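Local coordinates for N-acetyltransferase domain-containing protein (Deinococcus radiodurans, PDB 3S6F) that binds coenzyme A and calcium and probably transfers an acetyl group from acetyl-CoA to an amine of unknown identity, at residues Val81-Gly84 / Trp85-Leu88; Pro118-Glu121 / Arg122-Leu125. One frame throughout, in Å; residues are numbered along the deposited sequence. Where two conformers were deposited one is given.

Contact 1. Residues Val81-Gly84 / Trp85-Leu88; sequences VQAG and WRSL. With CA (calcium ion), chain D; COA (coenzyme A), chain B.
The guanidinium of Arg86 lies over Ala83; in the conformer given, Ala83 CA sits 3.6 Å above the centre of the guanidinium plane of Arg86. On the opposite face lies the pantetheine arm of coenzyme A, with N8P towards the rim. The chain runs extended from CG to NE (chi2 177°, chi3 -174°) and carries the group back along the turn to Val81 O. There Arg86 NE donates at 2.8 Å to Val81 O, a bent bond, and NH2 adds a weak one. NH2 also forms a salt bridge with Glu29. With an alanine here, Val81 O is likely to lose both side-chain donors, Glu29 its salt-bridge partner and the pantetheine arm its flat cover. Val81 CG1 packs on Trp85 CB at 3.7 Å. The loop after strand 73-81 carries the GNAT pyrophosphate-binding motif, Arg-Ser-Leu-Gly-Leu-Gly here, which starts at Arg86 and runs into the first turn of helix 90-102. Its backbone turns through Trp85 N to Gln82 O, 2.9 Å. Val81 N gives an almost straight bond to O9P of coenzyme A, and Ser87 N reaches the pyrophosphate oxygen O4A at 2.9 Å. Ser87 OG hydrogen-bonds O8A of the 3'-phosphate at 2.6 Å. Ser87 O and OG bind the calcium ion, as do four waters.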
loop_
_atom_site.group_PDB
_atom_site.type_symbol
_atom_site.label_atom_id
_atom_site.label_comp_id
_atom_site.label_asym_id
_atom_site.label_seq_id
_atom_site.Cartn_x
_atom_site.Cartn_y
_atom_site.Cartn_z
ATOM N N VAL A 81 16.879 -8.708 2.359
ATOM C CA VAL A 81 18.324 -8.673 2.544
ATOM C C VAL A 81 18.859 -9.980 1.996
ATOM O O VAL A 81 18.322 -11.049 2.273
ATOM C CB VAL A 81 18.709 -8.483 4.036
ATOM C CG1 VAL A 81 20.197 -8.662 4.275
ATOM C CG2 VAL A 81 18.205 -7.115 4.542
ATOM N N GLN A 82 19.911 -9.903 1.196
ATOM C CA GLN A 82 20.485 -11.123 0.610
ATOM C C GLN A 82 21.002 -12.024 1.721
ATOM O O GLN A 82 21.522 -11.553 2.724
ATOM C CB GLN A 82 21.567 -10.780 -0.403
ATOM C CG GLN A 82 20.924 -10.050 -1.582
ATOM C CD GLN A 82 21.779 -9.880 -2.781
ATOM O OE1 GLN A 82 22.902 -10.339 -2.795
ATOM N NE2 GLN A 82 21.243 -9.231 -3.834
ATOM N N ALA A 83 20.885 -13.352 1.583
ATOM C CA ALA A 83 21.060 -14.253 2.746
ATOM C C ALA A 83 22.387 -14.113 3.526
ATOM O O ALA A 83 22.372 -14.203 4.742
ATOM C CB ALA A 83 20.823 -15.760 2.336
ATOM N N GLY A 84 23.508 -13.870 2.848
ATOM C CA GLY A 84 24.824 -13.765 3.493
ATOM C C GLY A 84 24.995 -12.541 4.364
ATOM O O GLY A 84 25.975 -12.409 5.073
ATOM N N TRP A 85 24.011 -11.649 4.284
ATOM C CA TRP A 85 24.014 -10.347 4.949
ATOM C C TRP A 85 22.952 -10.226 6.020
ATOM O O TRP A 85 22.857 -9.169 6.645
ATOM C CB TRP A 85 23.829 -9.215 3.923
ATOM C CG TRP A 85 25.082 -8.938 3.161
ATOM C CD1 TRP A 85 25.408 -9.346 1.918
ATOM C CD2 TRP A 85 26.199 -8.186 3.641
ATOM N NE1 TRP A 85 26.654 -8.877 1.564
ATOM C CE2 TRP A 85 27.170 -8.184 2.627
ATOM C CE3 TRP A 85 26.489 -7.554 4.850
ATOM C CZ2 TRP A 85 28.399 -7.528 2.776
ATOM C CZ3 TRP A 85 27.700 -6.900 4.989
ATOM C CH2 TRP A 85 28.625 -6.906 3.958
ATOM N N ARG A 86 22.129 -11.263 6.200
ATOM C CA ARG A 86 21.097 -11.298 7.226
ATOM C C ARG A 86 21.710 -11.450 8.613
ATOM O O ARG A 86 22.868 -11.870 8.767
ATOM C CB ARG A 86 20.121 -12.443 6.937
ATOM C CG ARG A 86 19.341 -12.207 5.671
ATOM C CD ARG A 86 18.422 -13.371 5.337
ATOM N NE ARG A 86 17.814 -13.139 4.034
ATOM C CZ ARG A 86 17.456 -14.060 3.186
ATOM N NH1 ARG A 86 17.415 -15.347 3.516
ATOM N NH2 ARG A 86 17.002 -13.730 2.010
ATOM N N SER A 87 20.910 -11.169 9.636
ATOM C CA SER A 87 21.293 -11.412 11.024
ATOM C C SER A 87 22.341 -10.424 11.534
ATOM O O SER A 87 23.049 -10.704 12.531
ATOM C CB SER A 87 21.737 -12.854 11.267
ATOM O OG SER A 87 21.663 -13.200 12.644
ATOM N N LEU A 88 22.449 -9.276 10.882
ATOM C CA LEU A 88 23.333 -8.193 11.292
ATOM C C LEU A 88 22.569 -6.934 11.666
ATOM O O LEU A 88 23.169 -5.921 12.003
ATOM C CB LEU A 88 24.333 -7.854 10.190
ATOM C CG LEU A 88 25.315 -8.909 9.793
ATOM C CD1 LEU A 88 26.082 -8.528 8.537
ATOM C CD2 LEU A 88 26.259 -9.222 10.989
HETATM CA CA CA D . 23.196 -12.285 14.303
HETATM N N1A COA B . 11.641 -16.921 10.484
HETATM C C2A COA B . 11.906 -16.630 11.805
HETATM N N3A COA B . 12.547 -15.472 12.183
HETATM C C4A COA B . 12.940 -14.612 11.209
HETATM C C5A COA B . 12.711 -14.898 9.867
HETATM C C6A COA B . 12.028 -16.055 9.499
HETATM N N6A COA B . 11.751 -16.346 8.222
HETATM N N7A COA B . 13.220 -13.865 9.143
HETATM C C8A COA B . 13.760 -12.975 10.004
HETATM N N9A COA B . 13.599 -13.422 11.285
HETATM C C1B COA B . 13.995 -12.739 12.515
HETATM C C2B COA B . 15.020 -13.535 13.314
HETATM O O2B COA B . 14.751 -13.251 14.652
HETATM C C3B COA B . 16.367 -12.929 12.952
HETATM O O3B COA B . 17.370 -13.111 13.937
HETATM P P3B COA B . 18.453 -14.312 13.794
HETATM O O7A COA B . 17.658 -15.593 13.756
HETATM O O8A COA B . 19.210 -14.105 12.507
HETATM O O9A COA B . 19.330 -14.189 15.017
HETATM C C4B COA B . 15.945 -11.479 12.779
HETATM O O4B COA B . 14.639 -11.524 12.218
HETATM C C5B COA B . 16.875 -10.687 11.879
HETATM O O5B COA B . 16.614 -9.306 12.054
HETATM P P1A COA B . 17.590 -8.264 11.299
HETATM O O1A COA B . 17.153 -6.919 11.760
HETATM O O2A COA B . 19.039 -8.627 11.439
HETATM O O3A COA B . 17.076 -8.436 9.798
HETATM P P2A COA B . 17.782 -9.191 8.570
HETATM O O4A COA B . 18.182 -10.558 8.978
HETATM O O5A COA B . 18.826 -8.286 8.017
HETATM O O6A COA B . 16.555 -9.195 7.560
HETATM C CBP COA B . 14.531 -10.134 6.704
HETATM C CCP COA B . 15.286 -9.715 7.955
HETATM C CDP COA B . 14.375 -8.916 5.773
HETATM C CEP COA B . 13.126 -10.632 7.115
HETATM C CAP COA B . 15.356 -11.258 6.054
HETATM O OAP COA B . 15.274 -12.450 6.813
HETATM C C9P COA B . 14.864 -11.546 4.655
HETATM O O9P COA B . 15.314 -10.841 3.624
HETATM N N8P COA B . 14.021 -12.546 4.438
HETATM C C7P COA B . 13.518 -12.862 3.106
HETATM C C6P COA B . 12.443 -11.891 2.597
HETATM C C5P COA B . 11.412 -11.643 3.660
HETATM O O5P COA B . 10.921 -12.597 4.270
HETATM N N4P COA B . 11.081 -10.359 3.861
HETATM C C3P COA B . 9.947 -9.951 4.655
HETATM C C2P COA B . 8.850 -9.482 3.699
HETATM S S1P COA B . 8.095 -10.844 2.747
HETATM O O HOH W 1 22.098 -14.266 15.229
HETATM O O HOH W 2 24.781 -10.688 14.806
HETATM O O HOH W 3 24.556 -13.004 16.176
HETATM O O HOH W 4 21.146 -11.353 15.116
#

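Contact 2. Residues Pro118-Glu121 / Arg122-Leu125; sequences PFYE and RLGL. With COA (coenzyme A), chain B.
Arg122 folds back alongside Pro118, its guanidinium, in the conformer given, bringing NH2 to 3.4 Å from Pro118 CB. The carbonyl oxygen of Pro118 lies over one face of that group, offset toward the rim. Pro118 O also accepts Arg122 N at 3.0 Å, the regular i to i+4 helix bond. The side chain of Arg122 bends at chi3 (-134°), and in this same conformer its NH1 comes 3.5 Å from the ribose hydroxyl O2B of coenzyme A. The carbonyls of Tyr120 and Glu121 serve the end of the helix. Tyr120 O accepts Leu125 N at 3.2 Å and a weak bond from Leu123 N. Glu121 O accepts Gly124 N at 2.9 Å, with the donor well above the carbonyl plane. This is a Schellman motif. Gly124 has a positive phi (98°), where a CB would press on the preceding carbonyl oxygen. A water donates to both Glu121 O and Leu125 O, bridging the last turn to the outgoing chain. On the inner side, Leu123 CD1 makes an off-centre CH-pi contact with the Phe119 ring, 4.3 Å from its centroid. O5B of coenzyme A lies at the ring's edge, in its plane. Phe119 and Leu123 rest on Ser92 of helix 90-102, and Tyr120 on Met95. Tyr120 and Leu125 pack on Leu110 of strand 107-112, and both also touch Met131 of the second subunit.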
loop_
_atom_site.group_PDB
_atom_site.type_symbol
_atom_site.label_atom_id
_atom_site.label_comp_id
_atom_site.label_asym_id
_atom_site.label_seq_id
_atom_site.Cartn_x
_atom_site.Cartn_y
_atom_site.Cartn_z
ATOM N N PRO A 118 7.436 -11.792 14.490
ATOM C CA PRO A 118 8.250 -11.213 15.554
ATOM C C PRO A 118 9.248 -10.144 15.093
ATOM O O PRO A 118 9.477 -9.173 15.805
ATOM C CB PRO A 118 8.964 -12.442 16.180
ATOM C CG PRO A 118 8.094 -13.597 15.837
ATOM C CD PRO A 118 7.475 -13.262 14.492
ATOM N N PHE A 119 9.778 -10.283 13.881
ATOM C CA PHE A 119 10.670 -9.274 13.321
ATOM C C PHE A 119 9.970 -7.901 13.311
ATOM O O PHE A 119 10.557 -6.886 13.655
ATOM C CB PHE A 119 11.091 -9.711 11.916
ATOM C CG PHE A 119 11.767 -8.628 11.124
ATOM C CD1 PHE A 119 13.121 -8.409 11.246
ATOM C CD2 PHE A 119 11.083 -7.844 10.228
ATOM C CE1 PHE A 119 13.759 -7.388 10.549
ATOM C CE2 PHE A 119 11.754 -6.839 9.553
ATOM C CZ PHE A 119 13.049 -6.599 9.666
ATOM N N TYR A 120 8.730 -7.903 12.863
ATOM C CA TYR A 120 7.975 -6.666 12.770
ATOM C C TYR A 120 7.480 -6.163 14.128
ATOM O O TYR A 120 7.455 -4.959 14.384
ATOM C CB TYR A 120 6.809 -6.803 11.786
ATOM C CG TYR A 120 7.267 -6.977 10.364
ATOM C CD1 TYR A 120 7.858 -5.917 9.690
ATOM C CD2 TYR A 120 7.097 -8.167 9.673
ATOM C CE1 TYR A 120 8.311 -6.036 8.370
ATOM C CE2 TYR A 120 7.533 -8.287 8.338
ATOM C CZ TYR A 120 8.131 -7.223 7.705
ATOM O OH TYR A 120 8.528 -7.324 6.386
ATOM N N GLU A 121 7.123 -7.077 15.031
ATOM C CA GLU A 121 6.702 -6.659 16.370
ATOM C C GLU A 121 7.851 -5.961 17.088
ATOM O O GLU A 121 7.637 -4.955 17.796
ATOM C CB GLU A 121 6.181 -7.833 17.182
ATOM C CG GLU A 121 4.811 -8.269 16.657
ATOM C CD GLU A 121 4.174 -9.434 17.377
ATOM O OE1 GLU A 121 4.943 -10.300 17.860
ATOM O OE2 GLU A 121 2.909 -9.496 17.388
ATOM N N ARG A 122 9.095 -6.437 16.869
ATOM C CA ARG A 122 10.219 -5.782 17.551
ATOM C C ARG A 122 10.487 -4.370 17.041
ATOM O O ARG A 122 11.068 -3.543 17.756
ATOM C CB ARG A 122 11.472 -6.649 17.483
ATOM C CG ARG A 122 11.376 -7.871 18.390
ATOM C CD ARG A 122 12.655 -8.743 18.384
ATOM N NE ARG A 122 12.327 -10.175 18.261
ATOM C CZ ARG A 122 12.554 -10.934 17.190
ATOM N NH1 ARG A 122 13.156 -10.458 16.099
ATOM N NH2 ARG A 122 12.208 -12.209 17.229
ATOM N N LEU A 123 10.019 -4.062 15.829
ATOM C CA LEU A 123 10.088 -2.706 15.290
ATOM C C LEU A 123 8.927 -1.782 15.758
ATOM O O LEU A 123 8.845 -0.596 15.369
ATOM C CB LEU A 123 10.118 -2.752 13.767
ATOM C CG LEU A 123 11.371 -3.350 13.147
ATOM C CD1 LEU A 123 11.157 -3.746 11.716
ATOM C CD2 LEU A 123 12.475 -2.322 13.249
ATOM N N GLY A 124 8.011 -2.328 16.543
ATOM C CA GLY A 124 6.863 -1.580 17.067
ATOM C C GLY A 124 5.566 -1.739 16.304
ATOM O O GLY A 124 4.584 -1.099 16.648
ATOM N N LEU A 125 5.546 -2.580 15.282
ATOM C CA LEU A 125 4.322 -2.760 14.505
ATOM C C LEU A 125 3.365 -3.675 15.257
ATOM O O LEU A 125 3.795 -4.560 16.003
ATOM C CB LEU A 125 4.594 -3.294 13.093
ATOM C CG LEU A 125 5.231 -2.284 12.120
ATOM C CD1 LEU A 125 6.688 -1.980 12.410
ATOM C CD2 LEU A 125 5.073 -2.778 10.671
HETATM N N1A COA B . 11.641 -16.921 10.484
HETATM C C2A COA B . 11.906 -16.630 11.805
HETATM N N3A COA B . 12.547 -15.472 12.183
HETATM C C4A COA B . 12.940 -14.612 11.209
HETATM C C5A COA B . 12.711 -14.898 9.867
HETATM C C6A COA B . 12.028 -16.055 9.499
HETATM N N6A COA B . 11.751 -16.346 8.222
HETATM N N7A COA B . 13.220 -13.865 9.143
HETATM C C8A COA B . 13.760 -12.975 10.004
HETATM N N9A COA B . 13.599 -13.422 11.285
HETATM C C1B COA B . 13.995 -12.739 12.515
HETATM C C2B COA B . 15.020 -13.535 13.314
HETATM O O2B COA B . 14.751 -13.251 14.652
HETATM C C3B COA B . 16.367 -12.929 12.952
HETATM O O3B COA B . 17.370 -13.111 13.937
HETATM P P3B COA B . 18.453 -14.312 13.794
HETATM O O7A COA B . 17.658 -15.593 13.756
HETATM O O8A COA B . 19.210 -14.105 12.507
HETATM O O9A COA B . 19.330 -14.189 15.017
HETATM C C4B COA B . 15.945 -11.479 12.779
HETATM O O4B COA B . 14.639 -11.524 12.218
HETATM C C5B COA B . 16.875 -10.687 11.879
HETATM O O5B COA B . 16.614 -9.306 12.054
HETATM P P1A COA B . 17.590 -8.264 11.299
HETATM O O1A COA B . 17.153 -6.919 11.760
HETATM O O2A COA B . 19.039 -8.627 11.439
HETATM O O3A COA B . 17.076 -8.436 9.798
HETATM P P2A COA B . 17.782 -9.191 8.570
HETATM O O4A COA B . 18.182 -10.558 8.978
HETATM O O5A COA B . 18.826 -8.286 8.017
HETATM O O6A COA B . 16.555 -9.195 7.560
HETATM C CBP COA B . 14.531 -10.134 6.704
HETATM C CCP COA B . 15.286 -9.715 7.955
HETATM C CDP COA B . 14.375 -8.916 5.773
HETATM C CEP COA B . 13.126 -10.632 7.115
HETATM C CAP COA B . 15.356 -11.258 6.054
HETATM O OAP COA B . 15.274 -12.450 6.813
HETATM C C9P COA B . 14.864 -11.546 4.655
HETATM O O9P COA B . 15.314 -10.841 3.624
HETATM N N8P COA B . 14.021 -12.546 4.438
HETATM C C7P COA B . 13.518 -12.862 3.106
HETATM C C6P COA B . 12.443 -11.891 2.597
HETATM C C5P COA B . 11.412 -11.643 3.660
HETATM O O5P COA B . 10.921 -12.597 4.270
HETATM N N4P COA B . 11.081 -10.359 3.861
HETATM C C3P COA B . 9.947 -9.951 4.655
HETATM C C2P COA B . 8.850 -9.482 3.699
HETATM S S1P COA B . 8.095 -10.844 2.747
HETATM O O HOH W 5 5.006 -4.266 18.445
#

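The chain meets contact 1 first, where it leaves strand 73-81. Residues 81-88 close a tight local turn and lead into helix 90-102. After that helix the chain runs through strand 107-112, parallel to strand 73-81 and next to it in the sheet. Helix 117-122 follows, and contact 2 closes its end before strand 126-134. The two contacts are in series; they neither nest nor cross. Their centres are 18 Å apart and they do not touch, with nearest atoms about 7 Å from each other. Coenzyme A joins them, meeting both. Helix 90-102 is a second link, since Val81 packs on Leu94 and Leu123 on Met95.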